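Local atomic coordinates of polyhedrin (Uranotaenia sapphirina cypovirus, PDB entry 4ZQX), a protein that forms the crystalline matrix of cypovirus polyhedra, the occlusion bodies that embed and protect virions, and carries bound ATP in this crystal. Residues A[41-46]-A[206-211]; A[27-32]-A[49-54]. All blocks are in the same frame, centred on the assembly; numbering follows the deposited sequence. Where two conformers were deposited one is given.

Contact 1 of 2, residues A[41-46]-A[206-211]; sequences KSFHFA and ECTQWF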
loop_
_atom_site.group_PDB
_atom_site.type_symbol
_atom_site.label_atom_id
_atom_site.label_comp_id
_atom_site.label_asym_id
_atom_site.label_seq_id
_atom_site.Cartn_x
_atom_site.Cartn_y
_atom_site.Cartn_z
ATOM N N LYS A 41 -2.681 -20.692 -1.066
ATOM C CA LYS A 41 -2.942 -19.310 -0.700
ATOM C C LYS A 41 -3.200 -18.557 -1.995
ATOM O O LYS A 41 -2.443 -18.696 -2.945
ATOM C CB LYS A 41 -1.724 -18.735 0.018
ATOM C CG LYS A 41 -2.032 -17.789 1.112
ATOM C CD LYS A 41 -0.818 -17.548 2.013
ATOM C CE LYS A 41 -0.912 -16.171 2.604
ATOM N NZ LYS A 41 0.164 -15.876 3.562
ATOM N N SER A 42 -4.285 -17.795 -2.056
ATOM C CA SER A 42 -4.573 -16.999 -3.258
ATOM C C SER A 42 -4.569 -15.517 -2.933
ATOM O O SER A 42 -4.967 -15.116 -1.849
ATOM C CB SER A 42 -5.900 -17.380 -3.905
ATOM O OG SER A 42 -6.984 -17.089 -3.050
ATOM N N PHE A 43 -4.111 -14.722 -3.896
ATOM C CA PHE A 43 -4.002 -13.276 -3.773
ATOM C C PHE A 43 -4.690 -12.687 -4.986
ATOM O O PHE A 43 -4.344 -13.040 -6.119
ATOM C CB PHE A 43 -2.533 -12.829 -3.794
ATOM C CG PHE A 43 -1.657 -13.502 -2.748
ATOM C CD1 PHE A 43 -1.096 -14.747 -2.994
ATOM C CD2 PHE A 43 -1.376 -12.877 -1.535
ATOM C CE1 PHE A 43 -0.274 -15.370 -2.040
ATOM C CE2 PHE A 43 -0.554 -13.494 -0.577
ATOM C CZ PHE A 43 -0.011 -14.744 -0.836
ATOM N N HIS A 44 -5.665 -11.813 -4.758
ATOM C CA HIS A 44 -6.390 -11.164 -5.853
ATOM C C HIS A 44 -6.110 -9.669 -5.949
ATOM O O HIS A 44 -6.203 -8.956 -4.943
ATOM C CB HIS A 44 -7.901 -11.359 -5.708
ATOM C CG HIS A 44 -8.677 -10.573 -6.713
ATOM N ND1 HIS A 44 -9.307 -9.385 -6.408
ATOM C CD2 HIS A 44 -8.869 -10.771 -8.039
ATOM C CE1 HIS A 44 -9.878 -8.900 -7.497
ATOM N NE2 HIS A 44 -9.620 -9.716 -8.502
ATOM N N PHE A 45 -5.814 -9.202 -7.165
ATOM C CA PHE A 45 -5.583 -7.783 -7.447
ATOM C C PHE A 45 -6.389 -7.418 -8.672
ATOM O O PHE A 45 -6.589 -8.248 -9.551
ATOM C CB PHE A 45 -4.115 -7.490 -7.786
ATOM C CG PHE A 45 -3.143 -7.873 -6.711
ATOM C CD1 PHE A 45 -2.646 -9.163 -6.643
ATOM C CD2 PHE A 45 -2.700 -6.935 -5.787
ATOM C CE1 PHE A 45 -1.736 -9.523 -5.653
ATOM C CE2 PHE A 45 -1.796 -7.291 -4.791
ATOM C CZ PHE A 45 -1.308 -8.581 -4.732
ATOM N N ALA A 46 -6.808 -6.166 -8.762
ATOM C CA ALA A 46 -7.525 -5.688 -9.943
ATOM C C ALA A 46 -7.329 -4.197 -10.154
ATOM O O ALA A 46 -7.205 -3.434 -9.198
ATOM C CB ALA A 46 -9.008 -5.992 -9.808
ATOM N N GLU A 206 -7.446 -5.347 -2.263
ATOM C CA GLU A 206 -6.864 -6.679 -2.427
ATOM C C GLU A 206 -7.639 -7.695 -1.591
ATOM O O GLU A 206 -8.378 -7.323 -0.667
ATOM C CB GLU A 206 -5.394 -6.643 -1.969
ATOM C CG GLU A 206 -4.553 -7.915 -2.235
ATOM C CD GLU A 206 -4.518 -8.920 -1.078
ATOM O OE1 GLU A 206 -4.206 -10.096 -1.346
ATOM O OE2 GLU A 206 -4.778 -8.546 0.085
ATOM N N CYS A 207 -7.468 -8.978 -1.895
ATOM C CA CYS A 207 -8.032 -10.027 -1.047
ATOM C C CYS A 207 -7.148 -11.267 -1.053
ATOM O O CYS A 207 -6.807 -11.793 -2.111
ATOM C CB CYS A 207 -9.452 -10.387 -1.493
ATOM S SG CYS A 207 -10.245 -11.613 -0.411
ATOM N N THR A 208 -6.795 -11.719 0.151
ATOM C CA THR A 208 -5.973 -12.899 0.368
ATOM C C THR A 208 -6.857 -13.971 0.980
ATOM O O THR A 208 -7.604 -13.693 1.928
ATOM C CB THR A 208 -4.817 -12.610 1.353
ATOM O OG1 THR A 208 -3.985 -11.569 0.830
ATOM C CG2 THR A 208 -3.962 -13.861 1.612
ATOM N N GLN A 209 -6.761 -15.193 0.458
ATOM C CA GLN A 209 -7.511 -16.322 1.012
ATOM C C GLN A 209 -6.613 -17.526 1.197
ATOM O O GLN A 209 -5.636 -17.710 0.467
ATOM C CB GLN A 209 -8.697 -16.682 0.113
ATOM C CG GLN A 209 -9.812 -15.645 0.124
ATOM C CD GLN A 209 -10.876 -15.923 -0.934
ATOM O OE1 GLN A 209 -10.589 -15.944 -2.127
ATOM N NE2 GLN A 209 -12.102 -16.158 -0.498
ATOM N N TRP A 210 -6.968 -18.338 2.189
ATOM C CA TRP A 210 -6.249 -19.553 2.548
ATOM C C TRP A 210 -7.161 -20.743 2.311
ATOM O O TRP A 210 -8.328 -20.699 2.678
ATOM C CB TRP A 210 -5.904 -19.542 4.033
ATOM C CG TRP A 210 -4.880 -18.540 4.452
ATOM C CD1 TRP A 210 -3.571 -18.789 4.731
ATOM C CD2 TRP A 210 -5.081 -17.141 4.667
ATOM N NE1 TRP A 210 -2.937 -17.629 5.101
ATOM C CE2 TRP A 210 -3.843 -16.600 5.070
ATOM C CE3 TRP A 210 -6.181 -16.292 4.553
ATOM C CZ2 TRP A 210 -3.672 -15.251 5.357
ATOM C CZ3 TRP A 210 -6.008 -14.936 4.841
ATOM C CH2 TRP A 210 -4.759 -14.434 5.245
ATOM N N PHE A 211 -6.632 -21.806 1.713
ATOM C CA PHE A 211 -7.389 -23.040 1.492
ATOM C C PHE A 211 -6.539 -24.249 1.884
ATOM O O PHE A 211 -5.318 -24.250 1.691
ATOM C CB PHE A 211 -7.804 -23.161 0.024
ATOM C CG PHE A 211 -8.602 -21.994 -0.481
ATOM C CD1 PHE A 211 -9.983 -21.960 -0.340
ATOM C CD2 PHE A 211 -7.976 -20.936 -1.095
ATOM C CE1 PHE A 211 -10.723 -20.871 -0.814
ATOM C CE2 PHE A 211 -8.712 -19.845 -1.557
ATOM C CZ PHE A 211 -10.082 -19.821 -1.413
HETATM O O HOH W 1 -7.789 -14.437 -3.305
#
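The edge of the six-stranded antiparallel sheet is made here: strand 207-211, outermost within this chain, pairs with strand 40-47 through Ser-42 opposite Gln-209 and His-44 opposite Cys-207. Ser-42 N gives its hydrogen to Gln-209 O at 2.9 Å, and Gln-209 N returns one to Ser-42 O. His-44 N reaches Cys-207 O, whereas the bond from Cys-207 N to His-44 O is weak. Lys-41 runs extended beside Trp-210, its CG standing over one face of the five-membered ring (4.2 Å to the centroid, 18° off the normal) and its CE 3.5 Å from Trp-210 NE1. Asp-63 OD1 receives both the Lys-41 ammonium, as a salt bridge, and the indole N-H, while Glu-59 O also binds Lys-41 NZ. The same sheet face carries Phe-43 and Thr-208. In one of two modelled Glu-206 conformers, Thr-208 OG1 donates to Glu-206 OE1 on its syn lone pair, holding that oxygen at the Phe-43 ring edge; Glu-206 CG covers a face of Phe-45, and OE2 salt-bridges Lys-56 of the second subunit. On the other face, Ser-42 OG meets the Phe-211 edge in plane, and one water joins Ser-42 OG (2.8 Å), Cys-207 O and, weakly, Gln-209 OE1. Gln-209 NE2 bonds Asn-80 OD1 of the second subunit; the Ser-42 and Gln-209 side chains both rest on His-221 of helix 214-225.

Contact 2 of 2, residues A[27-32]-A[49-54]; sequences MELVIV and FVIKGV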
loop_
_atom_site.group_PDB
_atom_site.type_symbol
_atom_site.label_atom_id
_atom_site.label_comp_id
_atom_site.label_asym_id
_atom_site.label_seq_id
_atom_site.Cartn_x
_atom_site.Cartn_y
_atom_site.Cartn_z
ATOM N N MET A 27 -9.082 -5.222 -15.198
ATOM C CA MET A 27 -8.334 -6.451 -15.466
ATOM C C MET A 27 -8.214 -7.179 -14.135
ATOM O O MET A 27 -8.223 -6.530 -13.073
ATOM C CB MET A 27 -6.939 -6.154 -16.011
ATOM C CG MET A 27 -6.936 -5.402 -17.341
ATOM S SD MET A 27 -5.267 -4.838 -17.779
ATOM C CE MET A 27 -5.084 -3.486 -16.633
ATOM N N GLU A 28 -8.118 -8.508 -14.187
ATOM C CA GLU A 28 -8.098 -9.327 -12.975
ATOM C C GLU A 28 -6.829 -10.166 -12.895
ATOM O O GLU A 28 -6.402 -10.760 -13.891
ATOM C CB GLU A 28 -9.306 -10.269 -12.944
ATOM C CG GLU A 28 -10.643 -9.604 -13.194
ATOM C CD GLU A 28 -11.135 -8.725 -12.055
ATOM O OE1 GLU A 28 -10.640 -8.885 -10.926
ATOM O OE2 GLU A 28 -12.046 -7.897 -12.292
ATOM N N LEU A 29 -6.236 -10.223 -11.702
ATOM C CA LEU A 29 -5.060 -11.058 -11.441
ATOM C C LEU A 29 -5.310 -11.906 -10.188
ATOM O O LEU A 29 -5.619 -11.378 -9.123
ATOM C CB LEU A 29 -3.819 -10.183 -11.222
ATOM C CG LEU A 29 -2.544 -10.858 -10.697
ATOM C CD1 LEU A 29 -1.976 -11.847 -11.695
ATOM C CD2 LEU A 29 -1.500 -9.809 -10.328
ATOM N N VAL A 30 -5.210 -13.219 -10.330
ATOM C CA VAL A 30 -5.180 -14.110 -9.181
ATOM C C VAL A 30 -3.886 -14.884 -9.183
ATOM O O VAL A 30 -3.559 -15.574 -10.138
ATOM C CB VAL A 30 -6.346 -15.103 -9.175
ATOM C CG1 VAL A 30 -6.221 -16.071 -7.985
ATOM C CG2 VAL A 30 -7.663 -14.359 -9.101
ATOM N N ILE A 31 -3.145 -14.746 -8.097
ATOM C CA ILE A 31 -1.936 -15.521 -7.899
ATOM C C ILE A 31 -2.227 -16.608 -6.898
ATOM O O ILE A 31 -2.784 -16.334 -5.843
ATOM C CB ILE A 31 -0.813 -14.625 -7.375
ATOM C CG1 ILE A 31 -0.563 -13.508 -8.391
ATOM C CG2 ILE A 31 0.458 -15.447 -7.115
ATOM C CD1 ILE A 31 0.393 -12.465 -7.946
ATOM N N VAL A 32 -1.882 -17.846 -7.251
ATOM C CA VAL A 32 -2.059 -18.972 -6.347
ATOM C C VAL A 32 -0.721 -19.613 -6.023
ATOM O O VAL A 32 0.012 -20.048 -6.933
ATOM C CB VAL A 32 -2.949 -20.061 -6.980
ATOM C CG1 VAL A 32 -3.173 -21.237 -6.004
ATOM C CG2 VAL A 32 -4.272 -19.464 -7.457
ATOM N N PHE A 49 -6.315 -0.008 -15.399
ATOM C CA PHE A 49 -5.240 0.617 -16.180
ATOM C C PHE A 49 -3.877 -0.061 -16.007
ATOM O O PHE A 49 -3.193 -0.363 -16.985
ATOM C CB PHE A 49 -5.171 2.098 -15.802
ATOM C CG PHE A 49 -6.494 2.792 -15.925
ATOM C CD1 PHE A 49 -7.060 2.982 -17.170
ATOM C CD2 PHE A 49 -7.191 3.217 -14.801
ATOM C CE1 PHE A 49 -8.288 3.605 -17.304
ATOM C CE2 PHE A 49 -8.416 3.848 -14.930
ATOM C CZ PHE A 49 -8.963 4.037 -16.181
ATOM N N VAL A 50 -3.484 -0.294 -14.767
ATOM C CA VAL A 50 -2.282 -1.069 -14.465
ATOM C C VAL A 50 -2.500 -1.851 -13.190
ATOM O O VAL A 50 -2.706 -1.252 -12.132
ATOM C CB VAL A 50 -1.025 -0.174 -14.241
ATOM C CG1 VAL A 50 0.199 -1.052 -14.220
ATOM C CG2 VAL A 50 -0.899 0.891 -15.291
ATOM N N ILE A 51 -2.481 -3.182 -13.271
ATOM C CA ILE A 51 -2.493 -3.991 -12.045
ATOM C C ILE A 51 -1.068 -4.019 -11.524
ATOM O O ILE A 51 -0.138 -4.277 -12.289
ATOM C CB ILE A 51 -2.935 -5.455 -12.247
ATOM C CG1 ILE A 51 -4.277 -5.541 -12.973
ATOM C CG2 ILE A 51 -2.988 -6.172 -10.875
ATOM C CD1 ILE A 51 -4.722 -6.973 -13.248
ATOM N N LYS A 52 -0.899 -3.751 -10.231
ATOM C CA LYS A 52 0.400 -3.865 -9.576
ATOM C C LYS A 52 0.294 -4.903 -8.462
ATOM O O LYS A 52 -0.202 -4.615 -7.381
ATOM C CB LYS A 52 0.832 -2.505 -9.039
ATOM C CG LYS A 52 1.047 -1.514 -10.162
ATOM C CD LYS A 52 1.396 -0.140 -9.694
ATOM C CE LYS A 52 1.543 0.778 -10.914
ATOM N NZ LYS A 52 2.055 2.129 -10.620
ATOM N N GLY A 53 0.706 -6.131 -8.767
ATOM C CA GLY A 53 0.625 -7.242 -7.839
ATOM C C GLY A 53 1.965 -7.407 -7.153
ATOM O O GLY A 53 2.901 -7.941 -7.736
ATOM N N VAL A 54 2.064 -6.900 -5.929
ATOM C CA VAL A 54 3.339 -6.825 -5.218
ATOM C C VAL A 54 3.197 -7.601 -3.935
ATOM O O VAL A 54 2.362 -7.255 -3.098
ATOM C CB VAL A 54 3.708 -5.356 -4.886
ATOM C CG1 VAL A 54 5.032 -5.292 -4.112
ATOM C CG2 VAL A 54 3.755 -4.527 -6.173
#
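Ile-51 CD1 packs against the start of strand 27-34: it lies 3.6 Å from Met-27 CB, 3.5 Å from Met-27 O and 3.9 Å from Leu-29 CB. The Ile-51 CG2 branch turns to Leu-29, 4.0 Å from its CD2. Because Ile-51 CG1 sits beside its own backbone N (chi1 -53°) and the chain continues extended, the methyl end is carried across to the other strand. Met-27 folds at chi3, and its CE comes to rest against the carbonyl of Phe-49, 3.7 Å from O. Farther along, Leu-29 CD2 comes to 4.2 Å from Gly-53 CA, the backbone itself forming the surface it packs on. No hydrogen bond joins the two segments; their axes pass 8.0 Å apart at 15°, so this is apolar packing between strands of different sheets. The turn into strand 50-55 is tied by Asn-47 OD1, which accepts from both Phe-49 N and Val-50 N. Val-178 of strand 173-179 touches Met-27 and Ile-51, Val-176 of that strand meets Leu-29, and Leu-106 of strand 101-107 approaches from the larger sheet, placing the contact in the buried layer between the six-stranded and three-stranded sheets.

In the fold
Contacts 1 and 2, with centres 10 Å apart, share the antiparallel pairing of strands 27-34 and 40-47. Phe-43 N probably bonds to Ile-31 O at 2.9 Å, and His-44 NE2 to Glu-28 OE1 at 2.8 Å, so a residue of contact 1 holds the carboxylate of contact 2. Contact 1 extends the larger sheet to its edge, while contact 2 joins that sheet to the smaller one; Phe-45, of contact 1, touches both Leu-29 and Ile-51 of contact 2. The second subunit reaches both contacts, its Tyr-133 meeting His-44 and Glu-28. Contact 1 is remote from the ATP pocket; in contact 2 the Glu-28 side chain is about 13 Å from the bound nucleotide and about 10 Å from that of Ser-154.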